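Local coordinates for dihydrodipicolinate synthase (Bacillus clausii KSM-K16, PDB 3E96), which probably catalyses the condensation of pyruvate with aspartate semialdehyde to 4-hydroxy-tetrahydrodipicolinate, the first committed step of lysine biosynthesis by the diaminopimelate route, at residues Pro174-Ala177 with Lys178-Ser182; Ser150-Val153 with Leu154-Leu157; Leu8-Ala11 with Leu12-Ile15; Gly123-Tyr126 with Ala127-Asp131. All coordinates share one frame; numbering follows the deposited sequence.

Contact 1: Pro174-Ala177 with Lys178-Ser182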
ATOM      1  N   PRO B 174       7.172  20.807  13.353  1.00 12.98           N
ATOM      2  CA  PRO B 174       7.931  21.876  12.689  1.00 12.98           C
ATOM      3  C   PRO B 174       7.704  21.840  11.180  1.00 12.98           C
ATOM      4  O   PRO B 174       7.572  22.883  10.543  1.00 13.92           O
ATOM      5  CB  PRO B 174       9.379  21.565  13.072  1.00 13.93           C
ATOM      6  CG  PRO B 174       9.223  20.981  14.449  1.00 14.12           C
ATOM      7  CD  PRO B 174       8.046  20.031  14.254  1.00 12.13           C
ATOM      8  N   ARG B 175       7.653  20.638  10.604  1.00 13.40           N
ATOM      9  CA  ARG B 175       7.415  20.513   9.167  1.00 12.54           C
ATOM     10  C   ARG B 175       6.045  21.060   8.800  1.00 12.87           C
ATOM     11  O   ARG B 175       5.903  21.822   7.842  1.00 12.41           O
ATOM     12  CB  ARG B 175       7.482  19.052   8.713  1.00 14.31           C
ATOM     13  CG  ARG B 175       8.870  18.542   8.407  1.00 14.39           C
ATOM     14  CD  ARG B 175       8.813  17.114   7.861  1.00 15.02           C
ATOM     15  NE  ARG B 175       8.261  17.031   6.505  1.00 14.00           N
ATOM     16  CZ  ARG B 175       8.360  15.948   5.735  1.00 12.74           C
ATOM     17  NH1 ARG B 175       8.978  14.867   6.194  1.00 12.14           N
ATOM     18  NH2 ARG B 175       7.876  15.951   4.499  1.00 13.63           N
ATOM     19  N   PHE B 176       5.029  20.659   9.558  1.00 10.97           N
ATOM     20  CA  PHE B 176       3.673  21.112   9.291  1.00 12.08           C
ATOM     21  C   PHE B 176       3.557  22.632   9.416  1.00 12.15           C
ATOM     22  O   PHE B 176       3.012  23.293   8.531  1.00 12.63           O
ATOM     23  CB  PHE B 176       2.679  20.428  10.243  1.00 11.37           C
ATOM     24  CG  PHE B 176       1.267  20.924  10.096  1.00 12.60           C
ATOM     25  CD1 PHE B 176       0.567  20.728   8.910  1.00 12.06           C
ATOM     26  CD2 PHE B 176       0.664  21.649  11.117  1.00 13.24           C
ATOM     27  CE1 PHE B 176      -0.713  21.255   8.743  1.00 12.17           C
ATOM     28  CE2 PHE B 176      -0.612  22.180  10.963  1.00 12.51           C
ATOM     29  CZ  PHE B 176      -1.303  21.985   9.772  1.00 13.51           C
ATOM     30  N   ALA B 177       4.084  23.190  10.501  1.00 12.38           N
ATOM     31  CA  ALA B 177       4.011  24.636  10.703  1.00 13.18           C
ATOM     32  C   ALA B 177       4.674  25.408   9.562  1.00 14.04           C
ATOM     33  O   ALA B 177       4.190  26.470   9.155  1.00 14.21           O
ATOM     34  CB  ALA B 177       4.656  25.016  12.033  1.00 13.26           C
ATOM     35  N   LYS B 178       5.773  24.873   9.041  1.00 13.23           N
ATOM     36  CA  LYS B 178       6.486  25.532   7.957  1.00 15.01           C
ATOM     37  C   LYS B 178       5.764  25.447   6.612  1.00 15.33           C
ATOM     38  O   LYS B 178       5.687  26.439   5.885  1.00 15.64           O
ATOM     39  CB  LYS B 178       7.898  24.953   7.816  1.00 16.65           C
ATOM     40  CG  LYS B 178       8.749  25.635   6.750  1.00 18.95           C
ATOM     41  CD  LYS B 178       8.906  27.132   7.014  1.00 21.30           C
ATOM     42  CE  LYS B 178       9.632  27.827   5.866  1.00 23.59           C
ATOM     43  NZ  LYS B 178       9.783  29.293   6.109  1.00 24.72           N
ATOM     44  N   VAL B 179       5.225  24.281   6.268  1.00 14.41           N
ATOM     45  CA  VAL B 179       4.547  24.174   4.981  1.00 13.63           C
ATOM     46  C   VAL B 179       3.289  25.043   4.948  1.00 13.67           C
ATOM     47  O   VAL B 179       2.962  25.626   3.916  1.00 15.80           O
ATOM     48  CB  VAL B 179       4.203  22.699   4.614  1.00 14.61           C
ATOM     49  CG1 VAL B 179       3.086  22.163   5.504  1.00 14.99           C
ATOM     50  CG2 VAL B 179       3.818  22.623   3.134  1.00 13.98           C
ATOM     51  N   VAL B 180       2.592  25.144   6.075  1.00 12.99           N
ATOM     52  CA  VAL B 180       1.401  25.985   6.147  1.00 14.43           C
ATOM     53  C   VAL B 180       1.801  27.427   5.828  1.00 15.18           C
ATOM     54  O   VAL B 180       1.073  28.160   5.160  1.00 15.79           O
ATOM     55  CB  VAL B 180       0.778  25.958   7.564  1.00 15.38           C
ATOM     56  CG1 VAL B 180      -0.208  27.116   7.737  1.00 15.53           C
ATOM     57  CG2 VAL B 180       0.066  24.631   7.787  1.00 15.64           C
ATOM     58  N   ARG B 181       2.976  27.819   6.303  1.00 15.60           N
ATOM     59  CA  ARG B 181       3.466  29.174   6.095  1.00 16.92           C
ATOM     60  C   ARG B 181       4.297  29.354   4.825  1.00 17.17           C
ATOM     61  O   ARG B 181       4.848  30.430   4.586  1.00 19.67           O
ATOM     62  CB  ARG B 181       4.251  29.605   7.337  1.00 16.19           C
ATOM     63  CG  ARG B 181       3.357  29.652   8.575  1.00 17.22           C
ATOM     64  CD  ARG B 181       4.107  29.819   9.887  1.00 14.64           C
ATOM     65  NE  ARG B 181       3.160  30.059  10.972  1.00 17.14           N
ATOM     66  CZ  ARG B 181       2.308  29.153  11.446  1.00 17.88           C
ATOM     67  NH1 ARG B 181       2.285  27.923  10.942  1.00 16.33           N
ATOM     68  NH2 ARG B 181       1.452  29.489  12.401  1.00 18.02           N
ATOM     69  N   SER B 182       4.369  28.312   4.002  1.00 17.79           N
ATOM     70  CA  SER B 182       5.134  28.370   2.756  1.00 18.03           C
ATOM     71  C   SER B 182       4.227  28.516   1.540  1.00 19.33           C
ATOM     72  O   SER B 182       4.702  28.648   0.412  1.00 21.28           O
ATOM     73  CB  SER B 182       5.990  27.110   2.596  1.00 19.50           C
ATOM     74  OG  SER B 182       6.936  26.994   3.646  1.00 19.21           O
TER
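Phe176 and Val180 meet one turn apart on helix 173-180, the helix of a beta-alpha-beta unit of the TIM barrel between strands 163-168 and 190-193. The phenyl ring turns one face to Val180, whose CG2 methyl sits 3.8 Å from the ring centroid, 24° off the normal, a CH-pi contact. The methyl is displaced toward the CE1-CZ side of the ring, and Phe176 CZ lies 3.6 Å from Val180 CG2. Phe176 has CG anti to the backbone N (chi1 176°), which swings the ring along the helix toward this methyl. Val179 CG1 approaches the same ring obliquely and packs more closely on the backbone, 3.2 Å from Phe176 O. The aromatic side chain is buried, and its ring also meets the rings of Tyr168 and Phe203, joining the helix to strand 163-168 and helix 200-206. Lys178 N, Val179 N and Val180 N keep regular helical bonds to the carbonyls four residues back. At Arg181 the backbone leaves helical geometry, and the bond from Arg181 N to Ala177 O is weak at 3.4 Å. The side chain folds back to the same carbonyl, its NH1 being shared with Ala206 O of helix 200-206. Ala177 O lies at the edge of the guanidinium, close to its plane, and Arg181 NH1 donates to Ala177 O over 3.0 Å with an N-H...O angle of 156°.

Contact 2: Ser150-Val153 with Leu154-Leu157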
ATOM      1  N   SER B 150       9.267  15.143   0.273  1.00 14.31           N
ATOM      2  CA  SER B 150       9.359  16.563   0.604  1.00 15.62           C
ATOM      3  C   SER B 150       8.042  17.322   0.593  1.00 13.36           C
ATOM      4  O   SER B 150       7.179  17.087  -0.259  1.00 13.40           O
ATOM      5  CB  SER B 150      10.322  17.259  -0.359  1.00 16.16           C
ATOM      6  OG  SER B 150      10.302  18.660  -0.149  1.00 17.23           O
ATOM      7  N   ASP B 151       7.900  18.253   1.535  1.00 12.77           N
ATOM      8  CA  ASP B 151       6.703  19.078   1.615  1.00 13.91           C
ATOM      9  C   ASP B 151       6.623  19.979   0.389  1.00 14.97           C
ATOM     10  O   ASP B 151       5.584  20.581   0.115  1.00 15.05           O
ATOM     11  CB  ASP B 151       6.717  19.941   2.878  1.00 12.76           C
ATOM     12  CG  ASP B 151       6.591  19.118   4.141  1.00 16.01           C
ATOM     13  OD1 ASP B 151       5.783  18.169   4.139  1.00 15.04           O
ATOM     14  OD2 ASP B 151       7.288  19.423   5.130  1.00 17.76           O
ATOM     15  N   ARG B 152       7.728  20.076  -0.343  1.00 16.74           N
ATOM     16  CA  ARG B 152       7.764  20.895  -1.553  1.00 19.19           C
ATOM     17  C   ARG B 152       6.656  20.436  -2.506  1.00 18.47           C
ATOM     18  O   ARG B 152       6.130  21.227  -3.292  1.00 17.53           O
ATOM     19  CB  ARG B 152       9.129  20.769  -2.238  1.00 21.98           C
ATOM     20  CG  ARG B 152       9.243  21.529  -3.550  1.00 28.74           C
ATOM     21  CD  ARG B 152       9.050  23.026  -3.348  1.00 34.24           C
ATOM     22  NE  ARG B 152       9.112  23.755  -4.611  1.00 38.77           N
ATOM     23  CZ  ARG B 152       9.039  25.077  -4.719  1.00 40.79           C
ATOM     24  NH1 ARG B 152       8.901  25.827  -3.632  1.00 43.14           N
ATOM     25  NH2 ARG B 152       9.102  25.650  -5.913  1.00 42.88           N
ATOM     26  N   VAL B 153       6.314  19.151  -2.436  1.00 15.59           N
ATOM     27  CA  VAL B 153       5.253  18.597  -3.272  1.00 14.93           C
ATOM     28  C   VAL B 153       3.946  19.355  -3.043  1.00 13.75           C
ATOM     29  O   VAL B 153       3.211  19.645  -3.989  1.00 14.82           O
ATOM     30  CB  VAL B 153       5.015  17.099  -2.957  1.00 14.30           C
ATOM     31  CG1 VAL B 153       3.780  16.599  -3.700  1.00 13.83           C
ATOM     32  CG2 VAL B 153       6.237  16.284  -3.347  1.00 14.00           C
ATOM     33  N   LEU B 154       3.654  19.675  -1.786  1.00 13.38           N
ATOM     34  CA  LEU B 154       2.428  20.393  -1.452  1.00 13.22           C
ATOM     35  C   LEU B 154       2.505  21.841  -1.930  1.00 15.06           C
ATOM     36  O   LEU B 154       1.521  22.399  -2.419  1.00 15.69           O
ATOM     37  CB  LEU B 154       2.179  20.359   0.059  1.00 13.11           C
ATOM     38  CG  LEU B 154       1.907  18.973   0.659  1.00 13.28           C
ATOM     39  CD1 LEU B 154       1.741  19.091   2.174  1.00 13.12           C
ATOM     40  CD2 LEU B 154       0.651  18.380   0.032  1.00 13.24           C
ATOM     41  N   VAL B 155       3.676  22.446  -1.779  1.00 15.33           N
ATOM     42  CA  VAL B 155       3.869  23.823  -2.219  1.00 16.76           C
ATOM     43  C   VAL B 155       3.623  23.909  -3.721  1.00 17.24           C
ATOM     44  O   VAL B 155       3.010  24.859  -4.206  1.00 17.76           O
ATOM     45  CB  VAL B 155       5.302  24.309  -1.918  1.00 18.14           C
ATOM     46  CG1 VAL B 155       5.493  25.735  -2.437  1.00 20.18           C
ATOM     47  CG2 VAL B 155       5.562  24.256  -0.421  1.00 17.82           C
ATOM     48  N   ASP B 156       4.091  22.907  -4.459  1.00 17.33           N
ATOM     49  CA  ASP B 156       3.920  22.911  -5.907  1.00 18.77           C
ATOM     50  C   ASP B 156       2.511  22.571  -6.384  1.00 18.96           C
ATOM     51  O   ASP B 156       2.106  22.986  -7.472  1.00 17.20           O
ATOM     52  CB  ASP B 156       4.942  21.975  -6.563  1.00 18.08           C
ATOM     53  CG  ASP B 156       6.365  22.472  -6.399  1.00 20.16           C
ATOM     54  OD1 ASP B 156       6.538  23.690  -6.198  1.00 21.48           O
ATOM     55  OD2 ASP B 156       7.305  21.658  -6.480  1.00 19.97           O
ATOM     56  N   LEU B 157       1.762  21.828  -5.575  1.00 16.93           N
ATOM     57  CA  LEU B 157       0.394  21.462  -5.935  1.00 16.89           C
ATOM     58  C   LEU B 157      -0.607  22.551  -5.565  1.00 16.32           C
ATOM     59  O   LEU B 157      -1.656  22.675  -6.196  1.00 17.07           O
ATOM     60  CB  LEU B 157      -0.021  20.167  -5.229  1.00 15.71           C
ATOM     61  CG  LEU B 157       0.545  18.827  -5.695  1.00 17.47           C
ATOM     62  CD1 LEU B 157       0.124  17.734  -4.709  1.00 16.35           C
ATOM     63  CD2 LEU B 157       0.034  18.510  -7.086  1.00 17.00           C
TER
HETATM   64  O   HOH W   1       9.597  22.544  -7.527  1.00 40.29           O
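Asp151 O takes two backbone donors in the turn that leads into helix 152-157. Leu154 N reaches Asp151 O over 2.9 Å from well above the carbonyl plane, while Val155 N lies in that plane and makes a longer bond to Asp151 O of 3.3 Å. Ser150 caps the same turn, its OG accepting from Arg152 N at 2.9 Å. Arg152 and Asp156, four residues apart, cross at about a right angle. Asp156 OD1 sits over a face of the guanidinium, with the carboxylate plane turned 89° from it, and Arg152 NE is 3.0 Å from Asp156 OD1. Because the oxygen stands far out of the guanidinium plane, no N-H points at it, and the salt bridge is one of charge alone. The N-H of Arg152 NE instead uses a water at the guanidinium edge, and this water donates to Asp156 OD2 over 2.7 Å. The bend of the arginine at chi2 (62°) folds the chain across the carboxylate and leaves Arg152 NH1 beside Val155 CG1. The side chains of Val153 and Leu157 lie side by side, pointing the same way, with Val153 CG1 4.0 Å from Leu157 CD1. Asp151 OD1 is hydrogen-bonded to Tyr168 OH, and Asp151 OD2 forms a salt bridge with Arg175 NE. Val153, Leu154 and Leu157 are thus buried in this beta-alpha-beta unit of the TIM barrel, while Arg152 and Asp156 probably attract without a direct hydrogen bond, with water completing the link.

Contact 3: Leu8-Ala11 with Leu12-Ile15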
ATOM      1  N   LEU B   8     -15.705  26.102  -0.351  1.00 27.07           N
ATOM      2  CA  LEU B   8     -15.652  24.660   0.030  1.00 25.97           C
ATOM      3  C   LEU B   8     -14.491  24.415   0.991  1.00 24.36           C
ATOM      4  O   LEU B   8     -14.618  23.653   1.947  1.00 25.13           O
ATOM      5  CB  LEU B   8     -15.487  23.791  -1.217  1.00 27.21           C
ATOM      6  CG  LEU B   8     -15.739  22.290  -1.050  1.00 27.88           C
ATOM      7  CD1 LEU B   8     -17.140  22.053  -0.497  1.00 29.61           C
ATOM      8  CD2 LEU B   8     -15.583  21.604  -2.396  1.00 29.61           C
ATOM      9  N   ALA B   9     -13.361  25.065   0.735  1.00 23.00           N
ATOM     10  CA  ALA B   9     -12.195  24.915   1.596  1.00 22.35           C
ATOM     11  C   ALA B   9     -12.584  25.295   3.022  1.00 22.11           C
ATOM     12  O   ALA B   9     -12.149  24.665   3.987  1.00 21.15           O
ATOM     13  CB  ALA B   9     -11.058  25.810   1.104  1.00 22.06           C
ATOM     14  N   LYS B  10     -13.421  26.320   3.145  1.00 21.47           N
ATOM     15  CA  LYS B  10     -13.867  26.780   4.452  1.00 21.66           C
ATOM     16  C   LYS B  10     -14.749  25.738   5.117  1.00 20.33           C
ATOM     17  O   LYS B  10     -14.635  25.492   6.315  1.00 19.46           O
ATOM     18  CB  LYS B  10     -14.641  28.095   4.318  1.00 25.42           C
ATOM     19  CG  LYS B  10     -13.812  29.240   3.772  1.00 29.74           C
ATOM     20  CD  LYS B  10     -12.696  29.624   4.729  1.00 34.07           C
ATOM     21  CE  LYS B  10     -11.762  30.644   4.096  1.00 36.55           C
ATOM     22  NZ  LYS B  10     -12.509  31.839   3.607  1.00 39.49           N
ATOM     23  N   ALA B  11     -15.627  25.126   4.330  1.00 20.01           N
ATOM     24  CA  ALA B  11     -16.536  24.104   4.841  1.00 19.60           C
ATOM     25  C   ALA B  11     -15.770  22.872   5.320  1.00 18.90           C
ATOM     26  O   ALA B  11     -16.274  22.101   6.135  1.00 18.72           O
ATOM     27  CB  ALA B  11     -17.529  23.707   3.759  1.00 20.29           C
ATOM     28  N   LEU B  12     -14.558  22.687   4.802  1.00 18.44           N
ATOM     29  CA  LEU B  12     -13.724  21.544   5.176  1.00 17.78           C
ATOM     30  C   LEU B  12     -12.912  21.779   6.447  1.00 17.44           C
ATOM     31  O   LEU B  12     -12.271  20.857   6.959  1.00 16.02           O
ATOM     32  CB  LEU B  12     -12.785  21.182   4.022  1.00 17.95           C
ATOM     33  CG  LEU B  12     -13.480  20.547   2.813  1.00 18.40           C
ATOM     34  CD1 LEU B  12     -12.535  20.511   1.623  1.00 19.43           C
ATOM     35  CD2 LEU B  12     -13.950  19.139   3.182  1.00 20.91           C
ATOM     36  N   GLU B  13     -12.932  23.010   6.949  1.00 16.65           N
ATOM     37  CA  GLU B  13     -12.213  23.344   8.178  1.00 16.84           C
ATOM     38  C   GLU B  13     -13.136  23.002   9.341  1.00 17.16           C
ATOM     39  O   GLU B  13     -13.723  23.875   9.987  1.00 17.47           O
ATOM     40  CB  GLU B  13     -11.840  24.829   8.189  1.00 18.43           C
ATOM     41  CG  GLU B  13     -10.970  25.221   7.001  1.00 19.87           C
ATOM     42  CD  GLU B  13     -10.514  26.666   7.050  1.00 21.80           C
ATOM     43  OE1 GLU B  13     -11.272  27.511   7.566  1.00 22.12           O
ATOM     44  OE2 GLU B  13      -9.405  26.957   6.557  1.00 20.50           O
ATOM     45  N   THR B  14     -13.259  21.705   9.590  1.00 15.80           N
ATOM     46  CA  THR B  14     -14.119  21.186  10.641  1.00 15.36           C
ATOM     47  C   THR B  14     -13.704  19.727  10.829  1.00 15.18           C
ATOM     48  O   THR B  14     -12.603  19.346  10.440  1.00 14.85           O
ATOM     49  CB  THR B  14     -15.604  21.266  10.197  1.00 15.46           C
ATOM     50  OG1 THR B  14     -16.458  20.810  11.251  1.00 15.08           O
ATOM     51  CG2 THR B  14     -15.833  20.411   8.948  1.00 16.16           C
ATOM     52  N   ILE B  15     -14.571  18.918  11.423  1.00 15.30           N
ATOM     53  CA  ILE B  15     -14.267  17.504  11.623  1.00 15.15           C
ATOM     54  C   ILE B  15     -14.661  16.706  10.380  1.00 15.10           C
ATOM     55  O   ILE B  15     -15.786  16.826   9.893  1.00 15.76           O
ATOM     56  CB  ILE B  15     -15.067  16.904  12.809  1.00 15.55           C
ATOM     57  CG1 ILE B  15     -14.656  17.562  14.127  1.00 16.08           C
ATOM     58  CG2 ILE B  15     -14.846  15.392  12.876  1.00 15.47           C
ATOM     59  CD1 ILE B  15     -15.624  17.264  15.267  1.00 17.14           C
TER
HETATM   60  O   HOH W   2     -15.978  26.131   8.817  1.00 34.47           O
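With chi1 at -59° Glu13 sets CG beside its own backbone N, and the extended chain beyond runs back along Lys10, the two side chains pointing the same way. Glu13 CG rests 3.3 Å from Ala9 O, and Glu13 OE1 comes to 3.8 Å from Lys10 CD. The charged ends do not meet: Lys10 NZ is 6.0 Å from Glu13 OE1, so any attraction acts at a distance. The backbone is held by Glu13 N, which donates to Lys10 O over 3.1 Å from above the carbonyl plane. Lys10 O also accepts from a water, which has a weak second bond to Glu13 O. Leu12 N makes weak bonds to Leu8 O and Ala9 O, and Leu12 CG lies 3.4 Å from Leu8 O. The leucine side chain is buried and packs on Val49 of strand 49-50. Further on, Thr14 presses CG2 to 3.3 Å from Ala11 O, while its backbone bonds to Phe211. Glu13 O accepts from Arg231 of helix 220-231, outside the two segments. A type I beta turn over Lys10-Glu13, followed by an inverse gamma turn centred on Glu13, steers the N-terminal segment into strand 15-17, the first strand of the TIM barrel.

Contact 4: Gly123-Tyr126 with Ala127-Asp131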
ATOM      1  N   GLY B 123       9.211  14.050  -7.107  1.00 15.90           N
ATOM      2  CA  GLY B 123       8.734  14.488  -8.408  1.00 13.70           C
ATOM      3  C   GLY B 123       7.583  13.637  -8.913  1.00 15.23           C
ATOM      4  O   GLY B 123       6.627  14.146  -9.503  1.00 13.97           O
ATOM      5  N   GLY B 124       7.678  12.332  -8.670  1.00 13.51           N
ATOM      6  CA  GLY B 124       6.644  11.410  -9.101  1.00 14.77           C
ATOM      7  C   GLY B 124       5.343  11.554  -8.331  1.00 12.53           C
ATOM      8  O   GLY B 124       4.265  11.426  -8.904  1.00 12.69           O
ATOM      9  N   VAL B 125       5.440  11.813  -7.030  1.00 13.27           N
ATOM     10  CA  VAL B 125       4.251  11.973  -6.195  1.00 11.88           C
ATOM     11  C   VAL B 125       3.529  13.247  -6.614  1.00 13.14           C
ATOM     12  O   VAL B 125       2.303  13.285  -6.690  1.00 11.31           O
ATOM     13  CB  VAL B 125       4.634  12.037  -4.705  1.00 11.47           C
ATOM     14  CG1 VAL B 125       3.404  12.343  -3.846  1.00 10.35           C
ATOM     15  CG2 VAL B 125       5.246  10.699  -4.291  1.00 12.48           C
ATOM     16  N   TYR B 126       4.300  14.295  -6.887  1.00 13.16           N
ATOM     17  CA  TYR B 126       3.711  15.542  -7.345  1.00 13.58           C
ATOM     18  C   TYR B 126       2.903  15.252  -8.616  1.00 13.51           C
ATOM     19  O   TYR B 126       1.739  15.620  -8.720  1.00 14.97           O
ATOM     20  CB  TYR B 126       4.805  16.562  -7.661  1.00 15.96           C
ATOM     21  CG  TYR B 126       4.300  17.722  -8.483  1.00 18.03           C
ATOM     22  CD1 TYR B 126       3.537  18.736  -7.903  1.00 18.27           C
ATOM     23  CD2 TYR B 126       4.526  17.768  -9.855  1.00 19.16           C
ATOM     24  CE1 TYR B 126       3.008  19.770  -8.678  1.00 20.72           C
ATOM     25  CE2 TYR B 126       4.001  18.788 -10.639  1.00 20.00           C
ATOM     26  CZ  TYR B 126       3.244  19.784 -10.046  1.00 20.92           C
ATOM     27  OH  TYR B 126       2.714  20.780 -10.830  1.00 22.20           O
ATOM     28  N   ALA B 127       3.532  14.588  -9.581  1.00 13.88           N
ATOM     29  CA  ALA B 127       2.871  14.256 -10.837  1.00 14.41           C
ATOM     30  C   ALA B 127       1.648  13.377 -10.596  1.00 15.37           C
ATOM     31  O   ALA B 127       0.605  13.566 -11.222  1.00 14.72           O
ATOM     32  CB  ALA B 127       3.850  13.546 -11.773  1.00 14.90           C
ATOM     33  N   TYR B 128       1.781  12.415  -9.687  1.00 14.15           N
ATOM     34  CA  TYR B 128       0.677  11.517  -9.372  1.00 14.72           C
ATOM     35  C   TYR B 128      -0.572  12.306  -8.988  1.00 13.70           C
ATOM     36  O   TYR B 128      -1.630  12.146  -9.596  1.00 15.24           O
ATOM     37  CB  TYR B 128       1.060  10.583  -8.218  1.00 12.75           C
ATOM     38  CG  TYR B 128      -0.053   9.645  -7.811  1.00 12.98           C
ATOM     39  CD1 TYR B 128      -0.372   8.528  -8.582  1.00 14.75           C
ATOM     40  CD2 TYR B 128      -0.814   9.894  -6.669  1.00 14.59           C
ATOM     41  CE1 TYR B 128      -1.425   7.681  -8.228  1.00 13.97           C
ATOM     42  CE2 TYR B 128      -1.864   9.060  -6.305  1.00 13.72           C
ATOM     43  CZ  TYR B 128      -2.165   7.956  -7.086  1.00 15.25           C
ATOM     44  OH  TYR B 128      -3.212   7.140  -6.726  1.00 15.13           O
ATOM     45  N   PHE B 129      -0.445  13.162  -7.979  1.00 13.86           N
ATOM     46  CA  PHE B 129      -1.576  13.962  -7.528  1.00 14.18           C
ATOM     47  C   PHE B 129      -2.032  14.956  -8.593  1.00 14.74           C
ATOM     48  O   PHE B 129      -3.229  15.102  -8.849  1.00 14.27           O
ATOM     49  CB  PHE B 129      -1.218  14.711  -6.242  1.00 13.50           C
ATOM     50  CG  PHE B 129      -1.123  13.822  -5.026  1.00 14.38           C
ATOM     51  CD1 PHE B 129      -2.194  13.009  -4.658  1.00 13.74           C
ATOM     52  CD2 PHE B 129       0.021  13.823  -4.236  1.00 14.21           C
ATOM     53  CE1 PHE B 129      -2.129  12.207  -3.511  1.00 12.80           C
ATOM     54  CE2 PHE B 129       0.099  13.027  -3.088  1.00 12.68           C
ATOM     55  CZ  PHE B 129      -0.982  12.219  -2.728  1.00 12.29           C
ATOM     56  N   ARG B 130      -1.077  15.642  -9.211  1.00 15.74           N
ATOM     57  CA  ARG B 130      -1.417  16.622 -10.235  1.00 16.63           C
ATOM     58  C   ARG B 130      -2.224  16.011 -11.375  1.00 15.49           C
ATOM     59  O   ARG B 130      -3.256  16.555 -11.762  1.00 16.31           O
ATOM     60  CB  ARG B 130      -0.154  17.258 -10.808  1.00 19.02           C
ATOM     61  CG  ARG B 130      -0.435  18.321 -11.858  1.00 22.61           C
ATOM     62  CD  ARG B 130       0.765  18.472 -12.767  1.00 26.80           C
ATOM     63  NE  ARG B 130       1.099  17.191 -13.385  1.00 29.20           N
ATOM     64  CZ  ARG B 130       2.227  16.949 -14.040  1.00 30.36           C
ATOM     65  NH1 ARG B 130       3.137  17.905 -14.166  1.00 31.64           N
ATOM     66  NH2 ARG B 130       2.450  15.748 -14.558  1.00 30.40           N
ATOM     67  N   ASP B 131      -1.758  14.885 -11.910  1.00 16.10           N
ATOM     68  CA  ASP B 131      -2.447  14.232 -13.022  1.00 16.89           C
ATOM     69  C   ASP B 131      -3.895  13.887 -12.699  1.00 16.97           C
ATOM     70  O   ASP B 131      -4.788  14.089 -13.522  1.00 16.01           O
ATOM     71  CB  ASP B 131      -1.714  12.955 -13.446  1.00 19.49           C
ATOM     72  CG  ASP B 131      -0.385  13.237 -14.124  1.00 22.82           C
ATOM     73  OD1 ASP B 131      -0.134  14.402 -14.499  1.00 23.11           O
ATOM     74  OD2 ASP B 131       0.403  12.282 -14.292  1.00 24.97           O
TER
HETATM   75  O   HOH W   3       3.150  20.683 -13.579  1.00 36.17           O
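Tyr126 reaches along helix 122-136 toward Arg130, its inner atoms meeting Ala127 and its outer ones Arg130. This is the helix of the beta-alpha-beta unit between strands 109-112 and 140-144 of the TIM barrel. CB and CD2 approach the Ala127 amide, Tyr126 CD2 being 3.3 Å from Ala127 N. Farther out, Tyr126 CE2 is 3.7 Å from Arg130 NH1, with the ring and guanidinium planes 71° apart. At the tip, Tyr126 OH stands 3.6 Å from Arg130 CD. Arg130 CB lies over one face of the ring, offset toward the rim. The arginine bends at chi3 (57°), which turns its guanidinium back beside the tyrosine. There a water bridges the pair, 2.8 Å from Tyr126 OH and accepting from Arg130 NH1. The other side of the guanidinium holds Asp131: NE and NH2 both donate to OD1 from the same face of the carboxylate, with Arg130 NH2 2.9 Å from Asp131 OD1. On the buried side of the helix Val125 and Phe129 lie side by side, Val125 CG1 at 3.5 Å from Phe129 CE2. Phe129 packs on Ile112 of strand 109-112, whereas Val125 touches Pro281, and Ala127 and Tyr128 touch Ala280, of the second subunit. With NE and NH2 gripping Asp131 side-on and the water at NH1, the rotation of the guanidinium is restrained, and its positive charge is probably partly offset by the carboxylate beside it.

How the contacts relate
Along the chain the order is contact 3, contact 4, contact 2, contact 1, all on one TIM barrel. Contact 3 enters strand 15-17, the first of the barrel, at its N-terminal end. The other three lie on helices 122-136, 152-157 and 173-180, which follow the C-terminal ends of strands 109-112, 140-144 and 163-168 in turn. These helices are successive neighbours: the centres of contacts 4 and 2 are about 10 Å apart, those of contacts 2 and 1 about 11 Å, and contact 2 touches both. Contact 3 stands about 19 to 24 Å from the others, centre to centre. The predicted catalytic residues Tyr143 and Lys167 are on strands 140-144 and 163-168, beside these helices.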